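Side-chain contacts in prolyl-tRNA synthetase (Giardia lamblia ATCC 50803, PDB 3IAL), which probably catalyses the ATP-dependent attachment of proline to tRNA(Pro), forming prolyl-tRNA by way of a prolyl-adenylate intermediate: residues S188-V193 / Y267-G272; T331-S334 / R339-I342; L459-F464 / P491-L496. All blocks are in the same frame, centred on the assembly; numbering follows the deposited sequence.

Contact 1 of 3, residues S188-V193 / Y267-G272; sequences SDYWKV and YLTCAG. With PR8 (5'-O-[(R)-hydroxy{[(2S)-pyrrolidin-2-ylcarbonyl]oxy}phosphoryl]adenosine), chain H.
Tyr190 on helix 180-201 faces Ala271 on strand 263-274 where the two short segments run almost parallel, at 11°, with their axes 9.4 Å apart. The Tyr190 ring runs obliquely past the strand. Ala271 CB stands over the centre of one ring face in a CH-pi contact, 3.6 Å from Tyr190 CG. The Tyr190 hydroxyl goes on to Thr269, two residues earlier on the strand. Its OH is hydrogen-bonded to Thr269 OG1 at 2.8 Å. Thr269 OG1 can meet it because it sits between its own backbone N and carbonyl carbon (chi1 68°). His177 NE2 also bonds Thr269 OG1, so this buried hydroxyl has two polar partners. The strand belongs to the antiparallel catalytic sheet of class II synthetases. It leads into helix 276-285, the strand-helix element of class II motif 3. Strand 167-177 adds Ala173 and Cys175 to the packing round Tyr190. CB of Cys270 points away from the helix, and its sulfur faces the bound prolyl-adenylate, with Cys270 SG 3.9 Å from PR8 CA. The backbone takes part too: Gly272 N is 3.5 Å from PR8 CB, and Ala271 O is 3.6 Å from PR8 CG.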
ATOM      1  N   SER B 188      21.147   2.973  13.183  1.00 29.77           N
ATOM      2  CA  SER B 188      21.960   2.371  12.124  1.00 29.62           C
ATOM      3  C   SER B 188      21.117   1.490  11.207  1.00 29.06           C
ATOM      4  O   SER B 188      21.311   1.505   9.992  1.00 28.01           O
ATOM      5  CB  SER B 188      23.097   1.526  12.705  1.00 30.17           C
ATOM      6  OG  SER B 188      23.929   2.308  13.536  1.00 38.49           O
ATOM      7  N   ASP B 189      20.193   0.716  11.780  1.00 29.03           N
ATOM      8  CA  ASP B 189      19.281  -0.107  10.967  1.00 30.12           C
ATOM      9  C   ASP B 189      18.446   0.760  10.032  1.00 29.03           C
ATOM     10  O   ASP B 189      18.259   0.414   8.869  1.00 30.39           O
ATOM     11  CB  ASP B 189      18.357  -0.972  11.841  1.00 29.60           C
ATOM     12  CG  ASP B 189      19.066  -2.180  12.423  1.00 33.27           C
ATOM     13  OD1 ASP B 189      20.251  -2.403  12.088  1.00 35.92           O
ATOM     14  OD2 ASP B 189      18.434  -2.918  13.208  1.00 29.46           O
ATOM     15  N   TYR B 190      17.953   1.886  10.539  1.00 28.91           N
ATOM     16  CA  TYR B 190      17.193   2.821   9.712  1.00 28.37           C
ATOM     17  C   TYR B 190      18.086   3.344   8.580  1.00 27.45           C
ATOM     18  O   TYR B 190      17.669   3.367   7.428  1.00 27.52           O
ATOM     19  CB  TYR B 190      16.683   4.018  10.525  1.00 29.00           C
ATOM     20  CG  TYR B 190      15.634   3.763  11.599  1.00 27.13           C
ATOM     21  CD1 TYR B 190      14.585   2.868  11.419  1.00 29.13           C
ATOM     22  CD2 TYR B 190      15.661   4.493  12.779  1.00 27.82           C
ATOM     23  CE1 TYR B 190      13.616   2.687  12.418  1.00 27.16           C
ATOM     24  CE2 TYR B 190      14.713   4.320  13.760  1.00 27.23           C
ATOM     25  CZ  TYR B 190      13.694   3.426  13.586  1.00 26.12           C
ATOM     26  OH  TYR B 190      12.766   3.300  14.603  1.00 23.60           O
ATOM     27  N   TRP B 191      19.313   3.756   8.912  1.00 27.13           N
ATOM     28  CA  TRP B 191      20.256   4.249   7.902  1.00 25.81           C
ATOM     29  C   TRP B 191      20.608   3.211   6.845  1.00 27.16           C
ATOM     30  O   TRP B 191      20.780   3.566   5.672  1.00 29.27           O
ATOM     31  CB  TRP B 191      21.527   4.823   8.546  1.00 25.47           C
ATOM     32  CG  TRP B 191      21.310   6.220   9.030  1.00 29.61           C
ATOM     33  CD1 TRP B 191      21.243   6.644  10.320  1.00 30.64           C
ATOM     34  CD2 TRP B 191      21.082   7.371   8.217  1.00 29.40           C
ATOM     35  NE1 TRP B 191      20.996   7.993  10.365  1.00 28.88           N
ATOM     36  CE2 TRP B 191      20.895   8.466   9.085  1.00 28.85           C
ATOM     37  CE3 TRP B 191      21.012   7.584   6.832  1.00 34.43           C
ATOM     38  CZ2 TRP B 191      20.651   9.754   8.621  1.00 28.92           C
ATOM     39  CZ3 TRP B 191      20.767   8.860   6.368  1.00 34.69           C
ATOM     40  CH2 TRP B 191      20.590   9.934   7.263  1.00 36.12           C
ATOM     41  N   LYS B 192      20.705   1.940   7.233  1.00 27.00           N
ATOM     42  CA  LYS B 192      20.895   0.873   6.243  1.00 30.20           C
ATOM     43  C   LYS B 192      19.792   0.878   5.180  1.00 29.89           C
ATOM     44  O   LYS B 192      20.058   0.705   3.995  1.00 28.72           O
ATOM     45  CB  LYS B 192      20.965  -0.508   6.895  1.00 33.06           C
ATOM     46  CG  LYS B 192      22.374  -1.055   7.082  1.00 39.07           C
ATOM     47  CD  LYS B 192      23.071  -0.452   8.280  1.00 43.65           C
ATOM     48  CE  LYS B 192      24.254  -1.303   8.718  1.00 46.99           C
ATOM     49  NZ  LYS B 192      23.783  -2.583   9.313  1.00 47.72           N
ATOM     50  N   VAL B 193      18.552   1.079   5.608  1.00 28.82           N
ATOM     51  CA  VAL B 193      17.426   1.066   4.680  1.00 27.49           C
ATOM     52  C   VAL B 193      17.420   2.296   3.774  1.00 27.21           C
ATOM     53  O   VAL B 193      17.127   2.185   2.590  1.00 26.05           O
ATOM     54  CB  VAL B 193      16.086   0.922   5.424  1.00 26.03           C
ATOM     55  CG1 VAL B 193      14.918   1.008   4.455  1.00 22.02           C
ATOM     56  CG2 VAL B 193      16.063  -0.409   6.167  1.00 25.30           C
ATOM     57  N   TYR B 267      13.184   3.168  25.654  1.00 29.15           N
ATOM     58  CA  TYR B 267      13.602   4.190  24.709  1.00 27.62           C
ATOM     59  C   TYR B 267      12.736   4.118  23.465  1.00 25.94           C
ATOM     60  O   TYR B 267      12.288   3.034  23.094  1.00 26.93           O
ATOM     61  CB  TYR B 267      15.072   3.981  24.335  1.00 28.48           C
ATOM     62  CG  TYR B 267      16.035   4.650  25.291  1.00 33.12           C
ATOM     63  CD1 TYR B 267      16.158   4.219  26.606  1.00 34.98           C
ATOM     64  CD2 TYR B 267      16.824   5.717  24.875  1.00 39.17           C
ATOM     65  CE1 TYR B 267      17.047   4.836  27.490  1.00 37.81           C
ATOM     66  CE2 TYR B 267      17.709   6.334  25.742  1.00 41.35           C
ATOM     67  CZ  TYR B 267      17.818   5.892  27.047  1.00 38.99           C
ATOM     68  OH  TYR B 267      18.702   6.520  27.897  1.00 42.50           O
ATOM     69  N   LEU B 268      12.503   5.266  22.825  1.00 23.87           N
ATOM     70  CA  LEU B 268      11.769   5.318  21.557  1.00 24.96           C
ATOM     71  C   LEU B 268      12.628   5.879  20.411  1.00 25.22           C
ATOM     72  O   LEU B 268      13.397   6.825  20.601  1.00 26.78           O
ATOM     73  CB  LEU B 268      10.495   6.152  21.711  1.00 24.17           C
ATOM     74  CG  LEU B 268       9.405   5.599  22.643  1.00 26.07           C
ATOM     75  CD1 LEU B 268       8.322   6.645  22.858  1.00 24.05           C
ATOM     76  CD2 LEU B 268       8.802   4.281  22.139  1.00 21.34           C
ATOM     77  N   THR B 269      12.485   5.287  19.230  1.00 25.12           N
ATOM     78  CA  THR B 269      13.079   5.825  18.014  1.00 26.21           C
ATOM     79  C   THR B 269      12.036   5.890  16.891  1.00 26.64           C
ATOM     80  O   THR B 269      11.004   5.208  16.941  1.00 26.73           O
ATOM     81  CB  THR B 269      14.314   5.003  17.555  1.00 25.37           C
ATOM     82  OG1 THR B 269      13.912   3.693  17.121  1.00 23.03           O
ATOM     83  CG2 THR B 269      15.336   4.872  18.698  1.00 25.05           C
ATOM     84  N   CYS B 270      12.294   6.730  15.892  1.00 27.64           N
ATOM     85  CA  CYS B 270      11.455   6.753  14.691  1.00 26.78           C
ATOM     86  C   CYS B 270      12.203   7.212  13.459  1.00 25.65           C
ATOM     87  O   CYS B 270      13.258   7.823  13.550  1.00 26.92           O
ATOM     88  CB  CYS B 270      10.205   7.603  14.891  1.00 27.80           C
ATOM     89  SG  CYS B 270      10.486   9.302  15.340  1.00 25.22           S
ATOM     90  N   ALA B 271      11.650   6.875  12.304  1.00 24.33           N
ATOM     91  CA  ALA B 271      12.259   7.203  11.026  1.00 25.35           C
ATOM     92  C   ALA B 271      11.169   7.506  10.026  1.00 23.82           C
ATOM     93  O   ALA B 271      10.156   6.812   9.984  1.00 22.53           O
ATOM     94  CB  ALA B 271      13.132   6.057  10.528  1.00 21.52           C
ATOM     95  N   GLY B 272      11.390   8.537   9.218  1.00 22.98           N
ATOM     96  CA  GLY B 272      10.395   8.981   8.250  1.00 24.66           C
ATOM     97  C   GLY B 272      10.992   9.297   6.895  1.00 23.22           C
ATOM     98  O   GLY B 272      12.026   9.963   6.802  1.00 22.61           O
TER
HETATM   99  C   PR8 H 601       9.282  12.772  11.533  1.00 41.68           C
HETATM  100  N   PR8 H 601       7.786  11.365  12.805  1.00 37.95           N
HETATM  101  O   PR8 H 601       8.249  13.352  11.194  1.00 39.80           O
HETATM  102  P   PR8 H 601      10.583  14.287  10.053  0.70 54.76           P
HETATM  103  N1  PR8 H 601       6.035  17.651   2.155  0.70 38.84           N
HETATM  104  C2  PR8 H 601       6.656  16.539   1.776  0.70 36.35           C
HETATM  105  N3  PR8 H 601       7.447  15.851   2.603  0.70 36.19           N
HETATM  106  C4  PR8 H 601       7.653  16.255   3.855  0.70 40.17           C
HETATM  107  C5  PR8 H 601       7.028  17.420   4.285  0.70 44.07           C
HETATM  108  C6  PR8 H 601       6.203  18.119   3.407  0.70 44.75           C
HETATM  109  N6  PR8 H 601       5.589  19.234   3.806  0.70 47.85           N
HETATM  110  N7  PR8 H 601       7.379  17.617   5.549  0.70 45.67           N
HETATM  111  C8  PR8 H 601       8.194  16.622   5.908  0.70 49.61           C
HETATM  112  N9  PR8 H 601       8.374  15.788   4.875  0.70 48.94           N
HETATM  113  CA  PR8 H 601       9.204  11.557  12.457  1.00 37.84           C
HETATM  114  CB  PR8 H 601       9.642  10.323  11.687  1.00 35.99           C
HETATM  115  CD  PR8 H 601       7.463   9.962  12.566  1.00 37.80           C
HETATM  116  CG  PR8 H 601       8.329   9.603  11.352  1.00 35.60           C
HETATM  117  C1' PR8 H 601       9.231  14.559   4.910  0.70 52.31           C
HETATM  118  O10 PR8 H 601      10.546  13.126  11.175  1.00 43.66           O
HETATM  119  O1P PR8 H 601      10.200  15.623  10.577  0.70 56.60           O
HETATM  120  C2' PR8 H 601      10.738  14.891   5.032  0.70 54.66           C
HETATM  121  O2' PR8 H 601      11.504  14.008   4.198  0.70 47.98           O
HETATM  122  O2P PR8 H 601      12.100  14.302   9.523  0.70 58.29           O
HETATM  123  C3' PR8 H 601      11.044  14.534   6.468  0.70 55.14           C
HETATM  124  O3' PR8 H 601      12.432  14.230   6.620  0.70 53.41           O
HETATM  125  C4' PR8 H 601      10.213  13.266   6.539  0.70 55.14           C
HETATM  126  O4' PR8 H 601       8.928  13.748   6.089  0.70 53.59           O
HETATM  127  C5' PR8 H 601      10.190  12.767   7.968  0.70 54.00           C
HETATM  128  O5' PR8 H 601       9.681  13.769   8.826  0.70 54.92           O

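Contact 2 of 3, residues T331-S334 / R339-I342; sequences TLKS and RVSI
Val340 turns one methyl, CG2, to the last turn of helix 315-334, where it meets Leu332 and Lys333. Val340 CG2 lies 3.7 Å from Leu332 CB and 3.8 Å from Lys333 CG. The valine torsion explains the choice of methyl. With chi1 at -179°, CG1 is opposite the backbone N, while CG2 lies beside that N and reaches the helix. The Leu332 side chain crosses Val340 at about a right angle, and its CB makes the nearer touch. Leu332 CD1 stands farther off, 4.2 Å from Val340 CG2. Lys333 uses the root of its chain. Its CG also lies 3.9 Å from Val340 CB, and the chain bends farther out, at chi3 (-72°). The helix and strand belong to the beta-alpha-beta unit 302-307, 315-334, 340-342 of the anticodon-binding domain. Strand 340-342 runs parallel to 302-307 as an outermost strand of the five-stranded sheet within this chain. Ala329, one turn earlier on the helix, also touches Val340. No hydrogen bond crosses between the two segments. Their contact is therefore apolar, made by aliphatic carbons alone, with the lysine contributing its methylene and not its charge.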
ATOM      1  N   THR B 331      10.060 -13.053 -23.329  1.00 39.74           N
ATOM      2  CA  THR B 331      11.304 -13.403 -22.639  1.00 39.59           C
ATOM      3  C   THR B 331      11.659 -12.375 -21.547  1.00 40.37           C
ATOM      4  O   THR B 331      11.915 -12.744 -20.397  1.00 38.34           O
ATOM      5  CB  THR B 331      12.465 -13.521 -23.642  1.00 39.75           C
ATOM      6  OG1 THR B 331      12.207 -14.611 -24.532  1.00 40.67           O
ATOM      7  CG2 THR B 331      13.794 -13.761 -22.930  1.00 39.77           C
ATOM      8  N   LEU B 332      11.660 -11.092 -21.904  1.00 40.89           N
ATOM      9  CA  LEU B 332      11.971 -10.029 -20.936  1.00 41.86           C
ATOM     10  C   LEU B 332      10.998 -10.000 -19.740  1.00 41.98           C
ATOM     11  O   LEU B 332      11.415  -9.728 -18.613  1.00 43.19           O
ATOM     12  CB  LEU B 332      12.006  -8.656 -21.613  1.00 40.80           C
ATOM     13  CG  LEU B 332      13.013  -8.441 -22.745  1.00 43.13           C
ATOM     14  CD1 LEU B 332      12.986  -6.978 -23.165  1.00 41.23           C
ATOM     15  CD2 LEU B 332      14.428  -8.874 -22.363  1.00 42.02           C
ATOM     16  N   LYS B 333       9.721 -10.289 -19.977  1.00 41.21           N
ATOM     17  CA  LYS B 333       8.735 -10.309 -18.890  1.00 43.09           C
ATOM     18  C   LYS B 333       8.816 -11.597 -18.060  1.00 43.83           C
ATOM     19  O   LYS B 333       8.989 -11.550 -16.836  1.00 40.60           O
ATOM     20  CB  LYS B 333       7.313 -10.127 -19.433  1.00 43.37           C
ATOM     21  CG  LYS B 333       7.010  -8.709 -19.904  1.00 46.66           C
ATOM     22  CD  LYS B 333       5.526  -8.503 -20.198  1.00 49.14           C
ATOM     23  CE  LYS B 333       5.100  -9.213 -21.467  1.00 51.68           C
ATOM     24  NZ  LYS B 333       3.725  -8.813 -21.883  1.00 55.21           N
ATOM     25  N   SER B 334       8.716 -12.739 -18.737  1.00 43.90           N
ATOM     26  CA  SER B 334       8.582 -14.031 -18.065  1.00 46.22           C
ATOM     27  C   SER B 334       9.862 -14.506 -17.374  1.00 45.93           C
ATOM     28  O   SER B 334       9.806 -15.000 -16.248  1.00 45.59           O
ATOM     29  CB  SER B 334       8.097 -15.091 -19.057  1.00 47.13           C
ATOM     30  OG  SER B 334       6.969 -14.613 -19.769  1.00 50.15           O
ATOM     31  N   ARG B 339       9.259  -4.970 -16.754  1.00 34.80           N
ATOM     32  CA  ARG B 339       8.044  -4.353 -17.239  1.00 33.59           C
ATOM     33  C   ARG B 339       8.350  -3.867 -18.646  1.00 34.42           C
ATOM     34  O   ARG B 339       9.256  -3.069 -18.853  1.00 32.54           O
ATOM     35  CB  ARG B 339       7.605  -3.214 -16.316  1.00 34.65           C
ATOM     36  CG  ARG B 339       7.275  -3.693 -14.891  1.00 34.07           C
ATOM     37  CD  ARG B 339       6.876  -2.568 -13.949  1.00 33.92           C
ATOM     38  NE  ARG B 339       7.995  -1.694 -13.584  1.00 33.83           N
ATOM     39  CZ  ARG B 339       8.869  -1.925 -12.599  1.00 30.89           C
ATOM     40  NH1 ARG B 339       8.790  -3.017 -11.850  1.00 31.50           N
ATOM     41  NH2 ARG B 339       9.832  -1.047 -12.354  1.00 31.29           N
ATOM     42  N   VAL B 340       7.603  -4.390 -19.610  1.00 35.68           N
ATOM     43  CA  VAL B 340       7.851  -4.155 -21.022  1.00 36.71           C
ATOM     44  C   VAL B 340       6.592  -3.636 -21.692  1.00 35.93           C
ATOM     45  O   VAL B 340       5.497  -4.108 -21.409  1.00 36.93           O
ATOM     46  CB  VAL B 340       8.299  -5.463 -21.711  1.00 37.02           C
ATOM     47  CG1 VAL B 340       8.577  -5.239 -23.190  1.00 33.47           C
ATOM     48  CG2 VAL B 340       9.525  -6.033 -20.991  1.00 35.15           C
ATOM     49  N   SER B 341       6.755  -2.652 -22.569  1.00 36.78           N
ATOM     50  CA  SER B 341       5.656  -2.165 -23.395  1.00 39.16           C
ATOM     51  C   SER B 341       6.012  -2.274 -24.881  1.00 38.16           C
ATOM     52  O   SER B 341       7.186  -2.181 -25.258  1.00 38.78           O
ATOM     53  CB  SER B 341       5.328  -0.718 -23.044  1.00 40.51           C
ATOM     54  OG  SER B 341       4.124  -0.324 -23.671  1.00 46.49           O
ATOM     55  N   ILE B 342       4.990  -2.479 -25.710  1.00 37.89           N
ATOM     56  CA  ILE B 342       5.124  -2.530 -27.165  1.00 36.27           C
ATOM     57  C   ILE B 342       4.284  -1.401 -27.745  1.00 38.33           C
ATOM     58  O   ILE B 342       3.061  -1.399 -27.565  1.00 37.63           O
ATOM     59  CB  ILE B 342       4.591  -3.862 -27.737  1.00 36.28           C
ATOM     60  CG1 ILE B 342       5.327  -5.062 -27.134  1.00 34.02           C
ATOM     61  CG2 ILE B 342       4.718  -3.895 -29.280  1.00 35.33           C
ATOM     62  CD1 ILE B 342       4.707  -6.416 -27.530  1.00 33.15           C
TER

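Contact 3 of 3, residues L459-F464 / P491-L496; sequences LARFPF and PDENVL
Arg461 on strand 459-464 meets Glu493 on an irregular segment, 491-496. Their CA atoms are 11.6 Å apart, so the backbones do not touch and the two long side chains span the distance. Segment 491-496 belongs to the loop that joins strands 485-489 and 510-515. Strand 510-515 pairs antiparallel with both 485-489 and 459-464, so it lies between them in the C-terminal part of the chain. The pairing goes on from 485-489 to 207-211. The Arg461 chain leaves the strand fully extended. Its CG is opposite the backbone N (chi1 -174°), and the extension holds as far as NE. Glu493 is also extended beyond CG. The result is a salt bridge in which the arginine presents its NE side, using two nitrogens on one oxygen. Arg461 NH2 is 2.9 Å from Glu493 OE2, with an N-H...O angle of 154°. Arg461 NE is 3.2 Å from the same Glu493 OE2. The oxygen lies close to the guanidinium plane, at its edge. Seen from the carboxylate the fit is less flat. The two planes are 34° apart, and both nitrogens approach from the same face. NE comes on the syn side but tilted out of the plane, whereas NH2 comes from above it. Neighbours hold the other ends of the pair. Glu493 OE1 is hydrogen-bonded to Tyr513 OH, Arg461 NH1 to Asn442 OD1, and Tyr511 adds a cation-pi contact with the arginine. Glu493 also touches Gln207. Each carboxylate oxygen thus has a distinct role: OE2 takes the arginine, and OE1 takes the tyrosine. Bonds on both sides of the guanidinium fix its rotation, and the paired charges should partly neutralise each other where both residues are partly exposed.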
ATOM      1  N   LEU B 459      26.179  22.663  -0.388  1.00 32.10           N
ATOM      2  CA  LEU B 459      26.563  22.679   1.018  1.00 31.58           C
ATOM      3  C   LEU B 459      27.904  23.394   1.185  1.00 30.84           C
ATOM      4  O   LEU B 459      28.834  23.169   0.407  1.00 31.45           O
ATOM      5  CB  LEU B 459      26.648  21.245   1.548  1.00 31.37           C
ATOM      6  CG  LEU B 459      25.297  20.510   1.622  1.00 31.78           C
ATOM      7  CD1 LEU B 459      25.449  18.992   1.406  1.00 24.36           C
ATOM      8  CD2 LEU B 459      24.595  20.808   2.951  1.00 24.31           C
ATOM      9  N   ALA B 460      27.977  24.271   2.185  1.00 29.00           N
ATOM     10  CA  ALA B 460      29.228  24.920   2.587  1.00 30.32           C
ATOM     11  C   ALA B 460      29.704  24.263   3.873  1.00 30.18           C
ATOM     12  O   ALA B 460      29.019  24.317   4.898  1.00 29.24           O
ATOM     13  CB  ALA B 460      29.021  26.413   2.800  1.00 27.86           C
ATOM     14  N   ARG B 461      30.873  23.635   3.801  1.00 31.08           N
ATOM     15  CA  ARG B 461      31.434  22.866   4.902  1.00 32.66           C
ATOM     16  C   ARG B 461      32.538  23.682   5.558  1.00 32.08           C
ATOM     17  O   ARG B 461      33.381  24.244   4.877  1.00 33.56           O
ATOM     18  CB  ARG B 461      31.989  21.552   4.364  1.00 34.33           C
ATOM     19  CG  ARG B 461      32.485  20.575   5.413  1.00 36.38           C
ATOM     20  CD  ARG B 461      32.948  19.316   4.728  1.00 36.75           C
ATOM     21  NE  ARG B 461      33.551  18.347   5.641  1.00 37.52           N
ATOM     22  CZ  ARG B 461      34.847  18.287   5.950  1.00 38.15           C
ATOM     23  NH1 ARG B 461      35.713  19.162   5.450  1.00 32.72           N
ATOM     24  NH2 ARG B 461      35.284  17.344   6.784  1.00 41.57           N
ATOM     25  N   PHE B 462      32.516  23.773   6.880  1.00 31.65           N
ATOM     26  CA  PHE B 462      33.460  24.629   7.589  1.00 31.14           C
ATOM     27  C   PHE B 462      33.702  24.149   9.012  1.00 31.35           C
ATOM     28  O   PHE B 462      32.768  23.711   9.690  1.00 30.26           O
ATOM     29  CB  PHE B 462      32.973  26.086   7.596  1.00 31.05           C
ATOM     30  CG  PHE B 462      31.637  26.301   8.281  1.00 31.83           C
ATOM     31  CD1 PHE B 462      31.575  26.729   9.601  1.00 33.10           C
ATOM     32  CD2 PHE B 462      30.451  26.125   7.592  1.00 31.71           C
ATOM     33  CE1 PHE B 462      30.350  26.948  10.228  1.00 33.37           C
ATOM     34  CE2 PHE B 462      29.222  26.349   8.210  1.00 33.21           C
ATOM     35  CZ  PHE B 462      29.172  26.759   9.528  1.00 33.99           C
ATOM     36  N   PRO B 463      34.965  24.224   9.474  1.00 31.26           N
ATOM     37  CA  PRO B 463      35.210  23.895  10.879  1.00 31.71           C
ATOM     38  C   PRO B 463      34.510  24.917  11.776  1.00 30.88           C
ATOM     39  O   PRO B 463      34.431  26.102  11.422  1.00 30.96           O
ATOM     40  CB  PRO B 463      36.737  23.959  11.023  1.00 31.14           C
ATOM     41  CG  PRO B 463      37.235  24.688   9.814  1.00 32.99           C
ATOM     42  CD  PRO B 463      36.185  24.631   8.752  1.00 31.41           C
ATOM     43  N   PHE B 464      33.997  24.452  12.909  1.00 27.54           N
ATOM     44  CA  PHE B 464      33.164  25.275  13.774  1.00 28.75           C
ATOM     45  C   PHE B 464      33.408  24.899  15.234  1.00 28.31           C
ATOM     46  O   PHE B 464      33.683  23.740  15.540  1.00 28.73           O
ATOM     47  CB  PHE B 464      31.693  25.080  13.380  1.00 24.99           C
ATOM     48  CG  PHE B 464      30.741  26.035  14.037  1.00 27.49           C
ATOM     49  CD1 PHE B 464      30.835  27.399  13.820  1.00 29.02           C
ATOM     50  CD2 PHE B 464      29.714  25.558  14.844  1.00 27.04           C
ATOM     51  CE1 PHE B 464      29.929  28.282  14.420  1.00 29.75           C
ATOM     52  CE2 PHE B 464      28.816  26.418  15.443  1.00 28.52           C
ATOM     53  CZ  PHE B 464      28.922  27.788  15.233  1.00 31.85           C
ATOM     54  N   PRO B 491      28.906  13.410  13.023  1.00 36.48           N
ATOM     55  CA  PRO B 491      29.764  13.037  14.145  1.00 38.65           C
ATOM     56  C   PRO B 491      30.872  12.050  13.768  1.00 42.06           C
ATOM     57  O   PRO B 491      31.909  12.011  14.436  1.00 43.42           O
ATOM     58  CB  PRO B 491      28.784  12.398  15.140  1.00 38.94           C
ATOM     59  CG  PRO B 491      27.461  12.895  14.757  1.00 35.88           C
ATOM     60  CD  PRO B 491      27.508  13.024  13.274  1.00 37.01           C
ATOM     61  N   ASP B 492      30.651  11.279  12.705  1.00 44.59           N
ATOM     62  CA  ASP B 492      31.646  10.329  12.195  1.00 47.40           C
ATOM     63  C   ASP B 492      32.830  10.991  11.469  1.00 48.41           C
ATOM     64  O   ASP B 492      33.825  10.322  11.191  1.00 48.43           O
ATOM     65  CB  ASP B 492      30.971   9.306  11.273  1.00 47.46           C
ATOM     66  CG  ASP B 492      29.938   8.453  12.004  1.00 50.04           C
ATOM     67  OD1 ASP B 492      30.224   8.004  13.138  1.00 49.13           O
ATOM     68  OD2 ASP B 492      28.841   8.238  11.441  1.00 49.55           O
ATOM     69  N   GLU B 493      32.715  12.280  11.147  1.00 48.39           N
ATOM     70  CA  GLU B 493      33.840  13.046  10.619  1.00 50.16           C
ATOM     71  C   GLU B 493      34.606  13.636  11.789  1.00 52.20           C
ATOM     72  O   GLU B 493      34.060  14.428  12.554  1.00 52.47           O
ATOM     73  CB  GLU B 493      33.368  14.188   9.719  1.00 50.25           C
ATOM     74  CG  GLU B 493      32.842  13.760   8.366  1.00 52.36           C
ATOM     75  CD  GLU B 493      32.276  14.924   7.570  1.00 52.10           C
ATOM     76  OE1 GLU B 493      31.285  14.719   6.844  1.00 52.08           O
ATOM     77  OE2 GLU B 493      32.821  16.039   7.667  1.00 53.78           O
ATOM     78  N   ASN B 494      35.872  13.263  11.932  1.00 54.17           N
ATOM     79  CA  ASN B 494      36.668  13.766  13.053  1.00 55.84           C
ATOM     80  C   ASN B 494      37.572  14.929  12.656  1.00 53.73           C
ATOM     81  O   ASN B 494      38.291  14.863  11.661  1.00 50.33           O
ATOM     82  CB  ASN B 494      37.457  12.638  13.730  1.00 57.49           C
ATOM     83  CG  ASN B 494      36.836  12.222  15.057  1.00 60.22           C
ATOM     84  OD1 ASN B 494      36.602  13.062  15.930  1.00 62.35           O
ATOM     85  ND2 ASN B 494      36.563  10.928  15.213  1.00 61.48           N
ATOM     86  N   VAL B 495      37.494  16.002  13.440  1.00 53.52           N
ATOM     87  CA  VAL B 495      38.249  17.210  13.158  1.00 53.70           C
ATOM     88  C   VAL B 495      39.725  16.976  13.447  1.00 53.81           C
ATOM     89  O   VAL B 495      40.087  16.254  14.382  1.00 54.15           O
ATOM     90  CB  VAL B 495      37.727  18.429  13.962  1.00 54.23           C
ATOM     91  CG1 VAL B 495      37.932  18.234  15.461  1.00 55.57           C
ATOM     92  CG2 VAL B 495      38.410  19.708  13.491  1.00 54.78           C
ATOM     93  N   LEU B 496      40.571  17.574  12.619  1.00 53.29           N
ATOM     94  CA  LEU B 496      42.002  17.496  12.806  1.00 52.98           C
ATOM     95  C   LEU B 496      42.354  18.356  14.014  1.00 50.82           C
ATOM     96  O   LEU B 496      41.779  19.424  14.194  1.00 50.43           O
ATOM     97  CB  LEU B 496      42.723  17.993  11.551  1.00 54.35           C
ATOM     98  CG  LEU B 496      42.424  17.188  10.278  1.00 56.88           C
ATOM     99  CD1 LEU B 496      42.850  17.949   9.026  1.00 56.70           C
ATOM    100  CD2 LEU B 496      43.105  15.823  10.355  1.00 57.88           C
TER

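The three contacts follow one another along the chain and fall in three different parts of the protein: catalytic core, anticodon-binding domain and C-terminal domain. Contact 1 is the one at the ligand, since its strand residues Cys270, Ala271 and Gly272 line the prolyl-adenylate pocket. Contact 3 is the nearer to contact 1, with centres 23 Å apart and nearest atoms about 8 Å apart, but the two do not touch. Strand pairing links them, from 485-489 through 207-211, 222-229 and 235-245 to 263-274. Contact 2 is more remote: its centre is 36 Å from that of contact 1, with nearest atoms about 17 Å apart. Contacts 2 and 3 lie on opposite sides of the chain's centre, 48 Å between centres.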